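HD domain-containing protein (Aquifex aeolicus, PDB 2HEK) binds zinc and guanosine diphosphate and may act as a dGTP triphosphohydrolase of the HD-domain type. Local coordinates at residues D144-E147 against K148-E152; V234-L237 against K238-S242; Y214-Y217 against V218-F222. All coordinates share one frame; numbering follows the deposited sequence.

Contact 1 of 3, residues D144-E147 against K148-E152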
# COMPACT_ATOMS: atom_id res chain seq x y z
N ASP A 144 7.77 20.34 35.97
CA ASP A 144 7.00 21.55 35.66
C ASP A 144 6.15 21.35 34.41
O ASP A 144 6.10 20.24 33.86
CB ASP A 144 7.89 22.82 35.59
CG ASP A 144 8.96 22.76 34.51
OD1 ASP A 144 8.76 22.14 33.45
OD2 ASP A 144 10.02 23.39 34.70
N GLU A 145 5.48 22.42 33.97
CA GLU A 145 4.52 22.31 32.86
C GLU A 145 5.17 22.20 31.48
O GLU A 145 4.66 21.50 30.63
CB GLU A 145 3.54 23.47 32.90
CG GLU A 145 2.57 23.41 34.08
CD GLU A 145 1.89 22.05 34.23
OE1 GLU A 145 1.02 21.69 33.39
OE2 GLU A 145 2.23 21.33 35.21
N GLU A 146 6.30 22.87 31.27
CA GLU A 146 7.07 22.70 30.04
C GLU A 146 7.54 21.25 29.94
O GLU A 146 7.37 20.63 28.90
CB GLU A 146 8.24 23.68 29.96
CG GLU A 146 9.20 23.49 28.74
CD GLU A 146 8.59 23.80 27.34
OE1 GLU A 146 7.35 23.93 27.18
OE2 GLU A 146 9.39 23.89 26.39
N GLU A 147 8.13 20.72 31.01
CA GLU A 147 8.60 19.37 30.99
C GLU A 147 7.45 18.39 30.75
O GLU A 147 7.64 17.40 30.07
CB GLU A 147 9.33 19.00 32.25
CG GLU A 147 10.74 19.68 32.40
CD GLU A 147 11.40 19.35 33.75
OE1 GLU A 147 10.99 18.37 34.39
OE2 GLU A 147 12.34 20.08 34.17
N LYS A 148 6.28 18.69 31.31
CA LYS A 148 5.12 17.80 31.15
C LYS A 148 4.65 17.78 29.69
O LYS A 148 4.39 16.71 29.16
CB LYS A 148 3.97 18.15 32.11
CG LYS A 148 2.74 17.22 31.98
CD LYS A 148 1.61 17.71 32.88
CE LYS A 148 0.42 16.76 32.90
NZ LYS A 148 -0.66 17.29 33.87
N LEU A 149 4.55 18.95 29.05
CA LEU A 149 4.18 18.98 27.63
C LEU A 149 5.16 18.16 26.78
O LEU A 149 4.75 17.38 25.92
CB LEU A 149 4.12 20.43 27.09
CG LEU A 149 3.92 20.63 25.58
CD1 LEU A 149 2.56 20.07 25.11
CD2 LEU A 149 4.04 22.10 25.19
N LEU A 150 6.46 18.36 27.02
CA LEU A 150 7.47 17.71 26.21
C LEU A 150 7.43 16.23 26.45
O LEU A 150 7.55 15.45 25.49
CB LEU A 150 8.89 18.30 26.50
CG LEU A 150 9.11 19.77 26.11
CD1 LEU A 150 10.57 20.19 26.33
CD2 LEU A 150 8.73 20.00 24.63
N SER A 151 7.23 15.83 27.71
CA SER A 151 7.17 14.42 28.06
C SER A 151 5.95 13.73 27.43
O SER A 151 6.05 12.58 26.99
CB SER A 151 7.12 14.25 29.57
OG SER A 151 7.29 12.89 29.88
N GLU A 152 4.82 14.45 27.36
CA GLU A 152 3.58 13.97 26.70
C GLU A 152 3.82 13.67 25.22
O GLU A 152 3.24 12.72 24.67
CB GLU A 152 2.46 15.01 26.79
CG GLU A 152 1.76 15.05 28.12
CD GLU A 152 0.63 16.10 28.22
OE1 GLU A 152 0.32 16.83 27.24
OE2 GLU A 152 0.07 16.21 29.32
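Leu150 lies against Glu146, one turn earlier, where helix 145-155 of the HD-domain region starts behind its N-cap, Asp144. Followed outward, the leucine keeps meeting this same glutamate: its CB is 3.7 Å from Glu146 O, its CG draws closer, to 3.4 Å from that oxygen, and its CD1 ends 3.9 Å from Glu146 OE2. With CG of Leu150 anti to the carbonyl carbon (chi1 -65°), the branch sits beside its own backbone N, near the oxygen that this N-H reaches. The glutamate chain is bent at chi2 (67°), and the two side chains pass each other at a slant. Val71 in a loop and Ile137 of helix 128-139 also touch Leu150; with an alanine here, CG and both methyls are gone, which would probably open a gap against Ile137 and take the apolar contact away from Glu146 OE2. Toward solvent, Lys148 runs fully extended alongside Glu145, with Lys148 CD 4.1 Å from Glu145 OE1, but the charged ends stay apart. Glu147 turns inward instead: its OE1 forms a salt bridge with Arg136 and accepts from Glu143 N, while Ser151 OG bonds to Ile137 O. Successive i to i+4 backbone bonds begin with Lys148 N to Asp144 O, 3.0 Å. The cap itself is nearly straight: Glu147 N donates to Asp144 OD1 at 2.9 Å and 169°, arriving almost on the line of its C-O bond.

Contact 2 of 3, residues V234-L237 against K238-S242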
# COMPACT_ATOMS: atom_id res chain seq x y z
N VAL A 234 10.86 -15.36 31.55
CA VAL A 234 11.02 -14.56 32.75
C VAL A 234 11.45 -15.44 33.95
O VAL A 234 12.30 -15.05 34.76
CB VAL A 234 9.78 -13.65 32.99
CG1 VAL A 234 9.80 -13.07 34.36
CG2 VAL A 234 9.77 -12.51 31.94
N GLU A 235 10.91 -16.64 34.04
CA GLU A 235 11.36 -17.57 35.07
C GLU A 235 12.86 -17.84 34.96
O GLU A 235 13.59 -17.79 35.96
CB GLU A 235 10.56 -18.87 35.01
CG GLU A 235 9.15 -18.68 35.51
CD GLU A 235 8.26 -19.89 35.34
OE1 GLU A 235 8.78 -20.99 35.06
OE2 GLU A 235 7.03 -19.74 35.48
N PHE A 236 13.32 -18.10 33.72
CA PHE A 236 14.74 -18.31 33.47
C PHE A 236 15.57 -17.07 33.78
O PHE A 236 16.56 -17.17 34.50
CB PHE A 236 14.99 -18.76 32.04
CG PHE A 236 16.45 -18.64 31.62
CD1 PHE A 236 17.44 -19.40 32.25
CD2 PHE A 236 16.82 -17.78 30.59
CE1 PHE A 236 18.77 -19.28 31.89
CE2 PHE A 236 18.15 -17.67 30.21
CZ PHE A 236 19.12 -18.42 30.86
N LEU A 237 15.16 -15.91 33.26
CA LEU A 237 15.93 -14.68 33.44
C LEU A 237 16.20 -14.40 34.93
O LEU A 237 17.29 -13.94 35.28
CB LEU A 237 15.28 -13.48 32.74
CG LEU A 237 16.09 -12.17 32.82
CD1 LEU A 237 17.54 -12.30 32.32
CD2 LEU A 237 15.38 -11.03 32.11
N LYS A 238 15.22 -14.70 35.78
CA LYS A 238 15.36 -14.58 37.23
C LYS A 238 16.46 -15.46 37.83
O LYS A 238 17.21 -15.02 38.70
CB LYS A 238 14.02 -14.86 37.92
CG LYS A 238 13.10 -13.67 37.95
CD LYS A 238 11.70 -14.08 38.38
CE LYS A 238 10.67 -13.00 38.01
NZ LYS A 238 9.25 -13.51 38.04
N LYS A 239 16.55 -16.71 37.37
CA LYS A 239 17.63 -17.60 37.78
C LYS A 239 18.99 -17.07 37.33
O LYS A 239 19.95 -17.09 38.10
CB LYS A 239 17.41 -19.02 37.22
CG LYS A 239 16.14 -19.69 37.72
CD LYS A 239 16.16 -21.19 37.50
CE LYS A 239 15.97 -21.58 36.04
NZ LYS A 239 16.33 -23.00 35.80
N LEU A 240 19.06 -16.62 36.08
CA LEU A 240 20.29 -16.10 35.49
C LEU A 240 20.75 -14.84 36.19
O LEU A 240 21.94 -14.57 36.26
CB LEU A 240 20.05 -15.78 34.01
CG LEU A 240 21.31 -15.56 33.16
CD1 LEU A 240 21.94 -16.89 32.78
CD2 LEU A 240 20.97 -14.74 31.92
N ILE A 241 19.80 -14.07 36.72
CA ILE A 241 20.20 -12.88 37.45
C ILE A 241 19.87 -13.05 38.92
O ILE A 241 19.36 -12.13 39.56
CB ILE A 241 19.59 -11.59 36.90
CG1 ILE A 241 18.20 -11.26 37.44
CG2 ILE A 241 19.56 -11.63 35.38
CD1 ILE A 241 17.74 -9.85 37.11
N SER A 242 20.14 -14.25 39.51
CA SER A 242 19.86 -14.55 40.94
C SER A 242 20.47 -13.44 41.76
O SER A 242 19.75 -12.71 42.42
CB SER A 242 20.43 -15.92 41.34
OG SER A 242 19.62 -16.97 40.84
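Leu237 and Ile241 meet through methyl groups, with Leu237 CD1 3.7 Å from Ile241 CG2, and together with Phe236 and Leu240 they make the dense side of this contact. Ile241 CG2 also comes to 3.2 Å from Leu237 O; it is CG1 of Ile241 that stands between the backbone N and the carbonyl carbon (chi1 86°), while CG2 lies beside the N. Next to this pair, Leu240 passes at a slant to the Phe236 ring. Leu240 CB stands 4.2 Å above the Phe236 ring plane, displaced toward the rim, and Leu240 CD1 reaches Phe236 CZ at 3.7 Å. The phenylalanine is further enclosed by Val260 and Leu264 of helix 257-266 and by an edge-to-face pairing with Phe270. The packing forms at the C-terminal end of helix 224-240, with Ile241 just beyond it. Leu240 N still donates to Phe236 O in regular i to i+4 fashion, but Ile241 is the first residue to abandon helical torsions, and past it both N and OG of Ser242 converge on Lys239 O from one face of its plane, the hydroxyl at 2.8 Å. The lysine side is looser, and Lys238 is exposed to solvent. Lys239 N holds Glu235 O only by a weak bond of 3.5 Å, though salt bridges to residues outside the segments anchor both side chains, Lys239 NZ with Asp273 and Glu235 OE2 with Arg312. Lys238 lays its extended chain past Val234, its NZ 3.7 Å from Val234 CG1; here Val97 of helix 95-98 touches both side chains.

Contact 3 of 3, residues Y214-Y217 against V218-F222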
# COMPACT_ATOMS: atom_id res chain seq x y z
N TYR A 214 -5.98 -1.59 19.74
CA TYR A 214 -6.73 -2.81 20.15
C TYR A 214 -6.27 -4.02 19.33
O TYR A 214 -6.03 -5.10 19.87
CB TYR A 214 -8.25 -2.61 19.92
CG TYR A 214 -9.05 -3.89 19.97
CD1 TYR A 214 -9.56 -4.39 21.18
CD2 TYR A 214 -9.34 -4.59 18.78
CE1 TYR A 214 -10.34 -5.59 21.22
CE2 TYR A 214 -10.10 -5.75 18.80
CZ TYR A 214 -10.60 -6.26 20.00
OH TYR A 214 -11.35 -7.43 19.96
N PHE A 215 -6.19 -3.88 18.00
CA PHE A 215 -5.73 -5.01 17.18
C PHE A 215 -4.35 -5.53 17.54
O PHE A 215 -4.13 -6.74 17.61
CB PHE A 215 -5.80 -4.68 15.70
CG PHE A 215 -7.20 -4.77 15.14
CD1 PHE A 215 -7.81 -3.67 14.55
CD2 PHE A 215 -7.89 -5.99 15.18
CE1 PHE A 215 -9.12 -3.78 13.98
CE2 PHE A 215 -9.18 -6.11 14.64
CZ PHE A 215 -9.80 -4.98 14.04
N MET A 216 -3.40 -4.63 17.78
CA MET A 216 -2.06 -5.09 18.15
C MET A 216 -2.08 -5.90 19.45
O MET A 216 -1.37 -6.90 19.57
CB MET A 216 -1.06 -3.94 18.24
CG MET A 216 -0.76 -3.30 16.87
SD MET A 216 -0.19 -4.55 15.62
CE MET A 216 1.28 -5.18 16.39
N TYR A 217 -2.88 -5.46 20.43
CA TYR A 217 -3.01 -6.21 21.69
C TYR A 217 -3.63 -7.58 21.52
O TYR A 217 -3.07 -8.58 22.00
CB TYR A 217 -3.77 -5.40 22.78
CG TYR A 217 -2.80 -4.52 23.48
CD1 TYR A 217 -2.49 -3.26 22.98
CD2 TYR A 217 -2.07 -5.00 24.57
CE1 TYR A 217 -1.52 -2.47 23.57
CE2 TYR A 217 -1.10 -4.21 25.19
CZ TYR A 217 -0.84 -2.95 24.68
OH TYR A 217 0.12 -2.15 25.27
N VAL A 218 -4.76 -7.65 20.81
CA VAL A 218 -5.42 -8.95 20.68
C VAL A 218 -4.65 -9.91 19.77
O VAL A 218 -4.59 -11.12 20.04
CB VAL A 218 -6.92 -8.87 20.29
CG1 VAL A 218 -7.68 -8.18 21.41
CG2 VAL A 218 -7.14 -8.18 18.93
N GLN A 219 -4.04 -9.37 18.72
CA GLN A 219 -3.41 -10.25 17.73
C GLN A 219 -1.99 -10.65 18.17
O GLN A 219 -1.58 -11.81 17.97
CB GLN A 219 -3.44 -9.61 16.32
CG GLN A 219 -2.71 -10.37 15.19
CD GLN A 219 -3.57 -11.49 14.55
OE1 GLN A 219 -4.61 -11.88 15.10
NE2 GLN A 219 -3.13 -12.00 13.39
N VAL A 220 -1.24 -9.71 18.74
CA VAL A 220 0.20 -9.94 19.00
C VAL A 220 0.58 -9.95 20.49
O VAL A 220 1.06 -10.97 21.00
CB VAL A 220 1.12 -8.91 18.24
CG1 VAL A 220 2.58 -9.19 18.57
CG2 VAL A 220 0.89 -8.96 16.70
N TYR A 221 0.39 -8.83 21.19
CA TYR A 221 0.96 -8.70 22.55
C TYR A 221 0.30 -9.71 23.52
O TYR A 221 0.94 -10.20 24.46
CB TYR A 221 0.87 -7.24 23.09
CG TYR A 221 1.37 -6.14 22.12
CD1 TYR A 221 0.69 -4.92 22.02
CD2 TYR A 221 2.51 -6.34 21.31
CE1 TYR A 221 1.13 -3.91 21.14
CE2 TYR A 221 2.94 -5.33 20.40
CZ TYR A 221 2.26 -4.12 20.35
OH TYR A 221 2.67 -3.12 19.46
N PHE A 222 -0.97 -10.02 23.28
CA PHE A 222 -1.67 -10.97 24.18
C PHE A 222 -1.87 -12.33 23.53
O PHE A 222 -2.69 -13.12 24.00
CB PHE A 222 -3.02 -10.39 24.64
CG PHE A 222 -2.89 -9.21 25.54
CD1 PHE A 222 -3.97 -8.34 25.72
CD2 PHE A 222 -1.67 -8.92 26.18
CE1 PHE A 222 -3.87 -7.21 26.58
CE2 PHE A 222 -1.54 -7.80 27.04
CZ PHE A 222 -2.66 -6.94 27.24
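A wider, pi-type turn ends helix 203-221, and an aromatic cluster of Tyr217, Tyr221 and Phe222 is built on it. The edge of Tyr221 is directed at the face of Tyr217 in a T-shaped pair, the planes at 79°, with Tyr221 CD1 3.4 Å above the middle of the Tyr217 ring. Tyr217 in turn offers an edge to the face of Phe222: its CD2 comes to 3.4 Å from Phe222 CZ, and the planes meet at 63°. Tyr217 thus presents a face to one neighbour and its rim to the other. Met216 also packs on the cluster, its CB 3.6 Å from Tyr221 CE1, and the methionine, folded at chi2 (-55°) and again at chi3, lays CE 3.8 Å from Val220 CG2. One turn earlier, Val218 CG1 forms a CH-pi contact over the face of Tyr214, 4.0 Å from the ring centroid; the tyrosine hydroxyl bonds to Glu207 of the second subunit, tying this end of the contact to the assembly. Tyr221 OH bonds to Asp169 on helix 160-173, and the Tyr221 side chain lies about 9 Å from that of His54, a zinc ligand. The backbone under the rings makes the wider turn. Met216 O is gripped twice, by Val220 N from above its carbonyl plane and by Tyr221 N within that plane at 3.1 Å, and Phe222 N then reaches Tyr217 O at 2.8 Å. These last two i to i+5 bonds are the signature of a pi-type turn at a helix C-terminus.

Along the chain the order is contact 1, contact 3, contact 2. Contact 1 opens helix 145-155 within the HD-domain range, whereas contacts 3 and 2 close the consecutive helices 203-221 and 224-240 of the associated region. The three do not touch: centres lie about 36 Å apart for contacts 1 and 2, about 29 Å for contacts 1 and 3, and about 26 Å for contacts 2 and 3. Contacts 1 and 2 are helix ends lying farther out, at about 21 and 20 Å from the chain centre. Contact 3, at about 12 Å, is the most central, where the associated region, helix 160-173 with its zinc ligand Asp161, and a second subunit come together.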